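PDB 6GDJ: Mto2 from Schizosaccharomyces pombe, which acts together with Mto1 to promote nucleation of at least a subset of cytoplasmic microtubules by recruiting the gamma-tubulin complex to interphase and equatorial microtubule-organising centres. Local coordinates for residues Thr11-Leu16 and Pro28-Val33; Asn34-Leu39 and Ala50-Leu55. All coordinates share one frame; numbering follows the deposited sequence.

Contact 1 of 2, residues Thr11-Leu16 and Pro28-Val33; sequences TALMRL and PVEQAV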
ATOM      1  N   THR A  11       2.679  -7.958  11.251  1.00 17.09           N
ATOM      2  CA  THR A  11       2.648  -9.403  10.965  1.00 18.68           C
ATOM      3  C   THR A  11       2.415  -9.700   9.484  1.00 15.43           C
ATOM      4  O   THR A  11       3.032 -10.548   8.869  1.00 16.61           O
ATOM      5  CB  THR A  11       1.583 -10.069  11.840  1.00 19.18           C
ATOM      6  OG1 THR A  11       1.983  -9.917  13.206  1.00 20.26           O
ATOM      7  CG2 THR A  11       1.403 -11.569  11.483  1.00 20.12           C
ATOM      8  N   ALA A  12       1.456  -8.947   8.882  1.00 15.94           N
ATOM      9  CA  ALA A  12       1.167  -9.146   7.498  1.00 15.71           C
ATOM     10  C   ALA A  12       2.341  -8.821   6.571  1.00 15.20           C
ATOM     11  O   ALA A  12       2.580  -9.578   5.622  1.00 15.66           O
ATOM     12  CB  ALA A  12      -0.057  -8.308   7.097  1.00 16.06           C
ATOM     13  N   LEU A  13       3.099  -7.773   6.898  1.00 15.04           N
ATOM     14  CA  LEU A  13       4.301  -7.467   6.111  1.00 16.07           C
ATOM     15  C   LEU A  13       5.360  -8.549   6.260  1.00 16.47           C
ATOM     16  O   LEU A  13       5.961  -8.970   5.296  1.00 16.09           O
ATOM     17  CB  LEU A  13       4.859  -6.145   6.525  1.00 17.80           C
ATOM     18  CG  LEU A  13       6.184  -5.752   5.874  1.00 18.08           C
ATOM     19  CD1 LEU A  13       6.078  -5.752   4.365  1.00 19.40           C
ATOM     20  CD2 LEU A  13       6.633  -4.448   6.455  1.00 20.07           C
ATOM     21  N   MET A  14       5.532  -9.019   7.490  1.00 15.92           N
ATOM     22  CA  MET A  14       6.513 -10.076   7.710  1.00 16.62           C
ATOM     23  C   MET A  14       6.155 -11.324   6.893  1.00 17.20           C
ATOM     24  O   MET A  14       7.031 -11.993   6.331  1.00 18.10           O
ATOM     25  CB  MET A  14       6.590 -10.372   9.203  1.00 16.04           C
ATOM     26  CG  MET A  14       7.292  -9.281   9.970  1.00 19.31           C
ATOM     27  SD  MET A  14       7.332  -9.471  11.760  1.00 25.32           S
ATOM     28  CE  MET A  14       8.445 -10.804  11.858  1.00 30.13           C
ATOM     29  N   ARG A  15       4.844 -11.679   6.858  1.00 16.37           N
ATOM     30  CA  ARG A  15       4.409 -12.761   6.036  1.00 15.82           C
ATOM     31  C   ARG A  15       4.707 -12.501   4.536  1.00 15.68           C
ATOM     32  O   ARG A  15       5.199 -13.368   3.834  1.00 16.94           O
ATOM     33  CB  ARG A  15       2.979 -13.117   6.312  1.00 16.12           C
ATOM     34  CG  ARG A  15       2.764 -13.670   7.700  1.00 18.45           C
ATOM     35  CD  ARG A  15       1.270 -13.908   7.960  1.00 19.00           C
ATOM     36  NE  ARG A  15       0.715 -14.965   7.136  1.00 19.70           N
ATOM     37  CZ  ARG A  15      -0.588 -15.075   6.833  1.00 19.93           C
ATOM     38  NH1 ARG A  15      -1.463 -14.265   7.366  1.00 19.73           N
ATOM     39  NH2 ARG A  15      -0.978 -16.011   6.036  1.00 21.74           N
ATOM     40  N   LEU A  16       4.339 -11.301   4.056  1.00 16.31           N
ATOM     41  CA  LEU A  16       4.590 -10.991   2.647  1.00 15.68           C
ATOM     42  C   LEU A  16       6.051 -11.139   2.269  1.00 16.28           C
ATOM     43  O   LEU A  16       6.333 -11.682   1.233  1.00 16.22           O
ATOM     44  CB  LEU A  16       4.144  -9.557   2.405  1.00 16.94           C
ATOM     45  CG  LEU A  16       4.418  -9.022   0.996  1.00 17.53           C
ATOM     46  CD1 LEU A  16       3.788  -9.920  -0.060  1.00 19.27           C
ATOM     47  CD2 LEU A  16       4.015  -7.538   0.898  1.00 19.06           C
ATOM     48  N   PRO A  28       8.093  -0.095  -2.031  1.00 16.10           N
ATOM     49  CA  PRO A  28       7.092   0.906  -1.643  1.00 15.68           C
ATOM     50  C   PRO A  28       6.183   0.408  -0.513  1.00 17.19           C
ATOM     51  O   PRO A  28       5.756   1.204   0.297  1.00 16.35           O
ATOM     52  CB  PRO A  28       6.344   1.152  -2.973  1.00 17.39           C
ATOM     53  CG  PRO A  28       6.845   0.236  -3.943  1.00 21.75           C
ATOM     54  CD  PRO A  28       8.096  -0.369  -3.472  1.00 17.29           C
ATOM     55  N   VAL A  29       5.861  -0.899  -0.496  1.00 14.63           N
ATOM     56  CA  VAL A  29       5.048  -1.416   0.624  1.00 15.08           C
ATOM     57  C   VAL A  29       5.791  -1.233   1.912  1.00 16.02           C
ATOM     58  O   VAL A  29       5.236  -0.761   2.859  1.00 15.60           O
ATOM     59  CB  VAL A  29       4.688  -2.903   0.412  1.00 16.10           C
ATOM     60  CG1 VAL A  29       4.046  -3.427   1.688  1.00 18.60           C
ATOM     61  CG2 VAL A  29       3.754  -3.090  -0.782  1.00 17.32           C
ATOM     62  N   GLU A  30       7.070  -1.618   1.924  1.00 15.45           N
ATOM     63  CA  GLU A  30       7.838  -1.417   3.165  1.00 17.29           C
ATOM     64  C   GLU A  30       7.932   0.045   3.606  1.00 16.44           C
ATOM     65  O   GLU A  30       7.829   0.391   4.779  1.00 16.21           O
ATOM     66  CB  GLU A  30       9.254  -1.951   2.963  1.00 18.48           C
ATOM     67  CG  GLU A  30       9.336  -3.460   2.759  1.00 21.95           C
ATOM     68  CD  GLU A  30       9.794  -4.241   3.955  1.00 27.99           C
ATOM     69  OE1 GLU A  30       9.860  -3.644   5.057  1.00 30.26           O
ATOM     70  OE2 GLU A  30       9.920  -5.495   3.755  1.00 27.19           O
ATOM     71  N   GLN A  31       8.113   0.908   2.627  1.00 16.03           N
ATOM     72  CA  GLN A  31       8.234   2.330   2.939  1.00 16.34           C
ATOM     73  C   GLN A  31       6.881   2.871   3.483  1.00 15.30           C
ATOM     74  O   GLN A  31       6.863   3.609   4.451  1.00 15.96           O
ATOM     75  CB  GLN A  31       8.708   3.107   1.717  1.00 19.49           C
ATOM     76  CG  GLN A  31      10.092   2.751   1.267  1.00 20.66           C
ATOM     77  CD  GLN A  31      11.134   3.388   2.065  1.00 22.71           C
ATOM     78  OE1 GLN A  31      10.836   3.981   3.111  1.00 27.49           O
ATOM     79  NE2 GLN A  31      12.395   3.317   1.577  1.00 21.78           N
ATOM     80  N   ALA A  32       5.786   2.426   2.846  1.00 15.32           N
ATOM     81  CA  ALA A  32       4.453   2.872   3.327  1.00 16.33           C
ATOM     82  C   ALA A  32       4.161   2.396   4.759  1.00 16.41           C
ATOM     83  O   ALA A  32       3.709   3.143   5.584  1.00 15.93           O
ATOM     84  CB  ALA A  32       3.365   2.432   2.401  1.00 17.21           C
ATOM     85  N   VAL A  33       4.489   1.144   5.006  1.00 15.21           N
ATOM     86  CA  VAL A  33       4.310   0.580   6.336  1.00 15.62           C
ATOM     87  C   VAL A  33       5.147   1.339   7.344  1.00 15.54           C
ATOM     88  O   VAL A  33       4.703   1.671   8.418  1.00 16.74           O
ATOM     89  CB  VAL A  33       4.604  -0.914   6.359  1.00 16.08           C
ATOM     90  CG1 VAL A  33       4.684  -1.448   7.813  1.00 17.74           C
ATOM     91  CG2 VAL A  33       3.531  -1.663   5.638  1.00 16.94           C
TER
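Leu-13 on helix 5-17 meets Val-29, Glu-30 and Val-33 on helix 23-42 in the antiparallel pairing of the first two helices of the twin-cysteine dimerisation domain. The local axes run at 163° and come no nearer than 11.3 Å, a wide spacing that the leucine spans with its two methyl branches. Its CG stands anti to the backbone N (chi1 175°), and the fork then divides its contacts: CD2 lies 3.8 Å from Val-33 CG1, whereas CD1 approaches Val-29 CG1 at 4.1 Å. One turn on, Leu-16 CD2 reaches the same Val-29 methyl, CG1, at 4.2 Å, so that branch touches both leucines.

Glu-30 closes one flank. Its chain bends at chi2 (-103°) and crosses Leu-13 at about a right angle, with OE1 3.6 Å from Leu-13 CD2 and OE2 3.9 Å from Leu-13 CD1. This is packing only; the carboxylate finds its charged partner in Arg-17, to which OE2 forms a salt bridge. Cys-59 of helix 46-72 touches Ala-12 and Val-29, while Val-29 also packs on Leu-58 of the second subunit. No hydrogen bond links the segments; leucine-valine packing with a charged flank joins the two helices of an antiparallel helical hairpin.

Contact 2 of 2, residues Asn34-Leu39 and Ala50-Leu55; sequences NHAITL and ALCRSL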
ATOM      1  N   ASN A  34       6.379   1.633   6.947  1.00 16.57           N
ATOM      2  CA  ASN A  34       7.231   2.390   7.779  1.00 18.56           C
ATOM      3  C   ASN A  34       6.738   3.810   8.135  1.00 16.33           C
ATOM      4  O   ASN A  34       6.795   4.264   9.274  1.00 17.34           O
ATOM      5  CB  ASN A  34       8.603   2.381   7.175  1.00 21.61           C
ATOM      6  CG  ASN A  34       9.573   2.820   8.119  1.00 28.74           C
ATOM      7  OD1 ASN A  34       9.907   2.091   9.125  1.00 40.26           O
ATOM      8  ND2 ASN A  34       9.937   4.068   7.943  1.00 25.99           N
ATOM      9  N   HIS A  35       6.179   4.524   7.133  1.00 16.09           N
ATOM     10  CA  HIS A  35       5.571   5.795   7.424  1.00 16.80           C
ATOM     11  C   HIS A  35       4.327   5.652   8.305  1.00 16.60           C
ATOM     12  O   HIS A  35       4.083   6.504   9.153  1.00 16.91           O
ATOM     13  CB  HIS A  35       5.243   6.559   6.126  1.00 16.91           C
ATOM     14  CG  HIS A  35       6.443   6.920   5.334  1.00 17.74           C
ATOM     15  ND1 HIS A  35       7.551   7.505   5.915  1.00 20.06           N
ATOM     16  CD2 HIS A  35       6.751   6.708   4.035  1.00 16.51           C
ATOM     17  CE1 HIS A  35       8.466   7.709   4.980  1.00 18.63           C
ATOM     18  NE2 HIS A  35       8.009   7.234   3.825  1.00 19.20           N
ATOM     19  N   ALA A  36       3.569   4.557   8.139  1.00 16.17           N
ATOM     20  CA  ALA A  36       2.445   4.319   9.025  1.00 17.17           C
ATOM     21  C   ALA A  36       2.876   4.138  10.450  1.00 16.71           C
ATOM     22  O   ALA A  36       2.244   4.650  11.379  1.00 19.05           O
ATOM     23  CB  ALA A  36       1.619   3.139   8.530  1.00 18.12           C
ATOM     24  N   ILE A  37       3.951   3.417  10.646  1.00 16.97           N
ATOM     25  CA  ILE A  37       4.496   3.265  12.015  1.00 18.60           C
ATOM     26  C   ILE A  37       4.846   4.646  12.612  1.00 17.77           C
ATOM     27  O   ILE A  37       4.531   4.941  13.755  1.00 19.61           O
ATOM     28  CB  ILE A  37       5.717   2.326  12.059  1.00 17.50           C
ATOM     29  CG1 ILE A  37       5.298   0.918  11.630  1.00 19.25           C
ATOM     30  CG2 ILE A  37       6.388   2.357  13.411  1.00 18.91           C
ATOM     31  CD1 ILE A  37       6.450  -0.013  11.315  1.00 23.11           C
ATOM     32  N   THR A  38       5.510   5.496  11.799  1.00 17.00           N
ATOM     33  CA  THR A  38       5.817   6.845  12.252  1.00 18.02           C
ATOM     34  C   THR A  38       4.569   7.570  12.689  1.00 20.54           C
ATOM     35  O   THR A  38       4.556   8.215  13.712  1.00 21.41           O
ATOM     36  CB  THR A  38       6.584   7.621  11.202  1.00 17.36           C
ATOM     37  OG1 THR A  38       7.738   6.905  10.843  1.00 18.55           O
ATOM     38  CG2 THR A  38       6.917   9.022  11.659  1.00 18.15           C
ATOM     39  N   LEU A  39       3.494   7.472  11.868  1.00 19.09           N
ATOM     40  CA  LEU A  39       2.255   8.157  12.226  1.00 21.67           C
ATOM     41  C   LEU A  39       1.596   7.581  13.499  1.00 22.44           C
ATOM     42  O   LEU A  39       1.085   8.318  14.299  1.00 25.77           O
ATOM     43  CB  LEU A  39       1.254   8.046  11.055  1.00 20.45           C
ATOM     44  CG  LEU A  39       1.630   8.840   9.805  1.00 19.62           C
ATOM     45  CD1 LEU A  39       0.872   8.449   8.600  1.00 21.87           C
ATOM     46  CD2 LEU A  39       1.489  10.304  10.100  1.00 22.60           C
ATOM     47  N   ALA A  50      -7.008   3.026  10.691  1.00 19.64           N
ATOM     48  CA  ALA A  50      -7.563   2.509   9.475  1.00 19.71           C
ATOM     49  C   ALA A  50      -6.513   2.345   8.348  1.00 16.93           C
ATOM     50  O   ALA A  50      -6.576   1.362   7.588  1.00 18.40           O
ATOM     51  CB  ALA A  50      -8.714   3.397   8.981  1.00 21.81           C
ATOM     52  N   LEU A  51      -5.546   3.292   8.297  1.00 17.42           N
ATOM     53  CA  LEU A  51      -4.472   3.170   7.350  1.00 16.83           C
ATOM     54  C   LEU A  51      -3.719   1.865   7.599  1.00 16.35           C
ATOM     55  O   LEU A  51      -3.411   1.130   6.668  1.00 16.68           O
ATOM     56  CB  LEU A  51      -3.533   4.345   7.461  1.00 18.25           C
ATOM     57  CG  LEU A  51      -2.205   4.234   6.715  1.00 17.30           C
ATOM     58  CD1 LEU A  51      -2.457   4.243   5.227  1.00 17.03           C
ATOM     59  CD2 LEU A  51      -1.274   5.326   7.125  1.00 18.44           C
ATOM     60  N   CYS A  52      -3.387   1.614   8.872  1.00 16.46           N
ATOM     61  CA  CYS A  52      -2.664   0.398   9.196  1.00 16.92           C
ATOM     62  C   CYS A  52      -3.435  -0.851   8.834  1.00 17.40           C
ATOM     63  O   CYS A  52      -2.884  -1.788   8.297  1.00 17.14           O
ATOM     64  CB  CYS A  52      -2.327   0.350  10.688  1.00 18.73           C
ATOM     65  SG  CYS A  52      -1.084   1.579  11.238  1.00 20.92           S
ATOM     66  N   ARG A  53      -4.764  -0.867   9.109  1.00 17.55           N
ATOM     67  CA  ARG A  53      -5.577  -2.006   8.696  1.00 19.39           C
ATOM     68  C   ARG A  53      -5.589  -2.192   7.189  1.00 17.95           C
ATOM     69  O   ARG A  53      -5.487  -3.331   6.694  1.00 18.63           O
ATOM     70  CB  ARG A  53      -7.044  -1.868   9.217  1.00 20.89           C
ATOM     71  CG  ARG A  53      -7.165  -2.029  10.727  1.00 26.23           C
ATOM     72  CD  ARG A  53      -8.637  -2.251  11.117  1.00 32.60           C
ATOM     73  NE  ARG A  53      -9.324  -0.983  10.908  1.00 43.71           N
ATOM     74  CZ  ARG A  53      -9.417   0.020  11.790  1.00 39.82           C
ATOM     75  NH1 ARG A  53      -8.947  -0.080  13.032  1.00 53.32           N
ATOM     76  NH2 ARG A  53     -10.031   1.120  11.404  1.00 45.87           N
ATOM     77  N   SER A  54      -5.636  -1.058   6.434  1.00 17.93           N
ATOM     78  CA  SER A  54      -5.592  -1.164   5.004  1.00 15.56           C
ATOM     79  C   SER A  54      -4.250  -1.689   4.442  1.00 16.11           C
ATOM     80  O   SER A  54      -4.252  -2.467   3.535  1.00 15.57           O
ATOM     81  CB  SER A  54      -5.977   0.105   4.319  1.00 19.28           C
ATOM     82  OG  SER A  54      -5.039   1.110   4.478  1.00 25.01           O
ATOM     83  N   LEU A  55      -3.135  -1.308   5.072  1.00 15.82           N
ATOM     84  CA  LEU A  55      -1.886  -1.844   4.648  1.00 15.61           C
ATOM     85  C   LEU A  55      -1.709  -3.271   5.004  1.00 16.05           C
ATOM     86  O   LEU A  55      -1.168  -4.035   4.211  1.00 16.10           O
ATOM     87  CB  LEU A  55      -0.780  -0.954   5.197  1.00 15.16           C
ATOM     88  CG  LEU A  55      -0.662   0.458   4.633  1.00 16.07           C
ATOM     89  CD1 LEU A  55       0.357   1.349   5.374  1.00 17.23           C
ATOM     90  CD2 LEU A  55      -0.396   0.408   3.131  1.00 17.42           C
TER
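Three side chains of residues 50-55 converge on Ala-36 CB. Leu-55 CD1 lies 3.8 Å from Ala-36 CB. Leu-51 CD2 comes within 3.9 Å of Ala-36 CB, and Cys-52 SG is a little farther from Ala-36 CB, at 4.1 Å. Leu-51 CD2 also meets Leu-39 CD1, at 4.1 Å, and the two leucine side chains cross at about a right angle. Through this one methyl, Leu-51 therefore touches residues on successive turns of the facing helix.

Different first torsions bring the two leucines of residues 50-55 to Ala-36. Leu-51 has CG opposite its backbone N (chi1 169°), while in Leu-55, a turn later, CG is opposite the carbonyl carbon (chi1 -68°).

The backbones are close where the alanine sits: the CA atoms of Ala-36 and Cys-52 are 6.4 Å apart, and the local axes approach to 10.1 Å at an angle of 157°. This is antiparallel packing of helix 23-42 against helix 46-72, within an all-helical dimerisation domain. No hydrogen bond crosses between the segments.

Behind the contacting face, Leu-51 O accepts from both Leu-55 N and Ser-54 OG. Ser-54 OG donates to Leu-51 O at 2.7 Å from somewhat off the carbonyl plane, so the serine's polar end is engaged within its own helix.

Farther out, Met-9 of helix 5-17 touches both Ala-36 and Cys-52. Leu-51 packs against Leu-51 of the second subunit, and Ser-54 against Ala-32 of that subunit.

In the fold
Contact 1 closes before contact 2 opens along the chain, and their centres lie about 10 Å apart. Helix 23-42 is common to both: in these contacts residues 28-33 pack on helix 5-17 and the directly following residues 34-39 on helix 46-72, though each segment also touches the third helix. The two join where Leu-55 CD1 packs 3.8 Å from Ala-32 O, so there is continuous packing between them. Contact 1 is the more central, about 4 Å from the chain centre to its own centre, against about 8 Å for contact 2. Together they tie all three helices into one bundle. Both also touch the second subunit, linking the fold of the chain to the dimer interface.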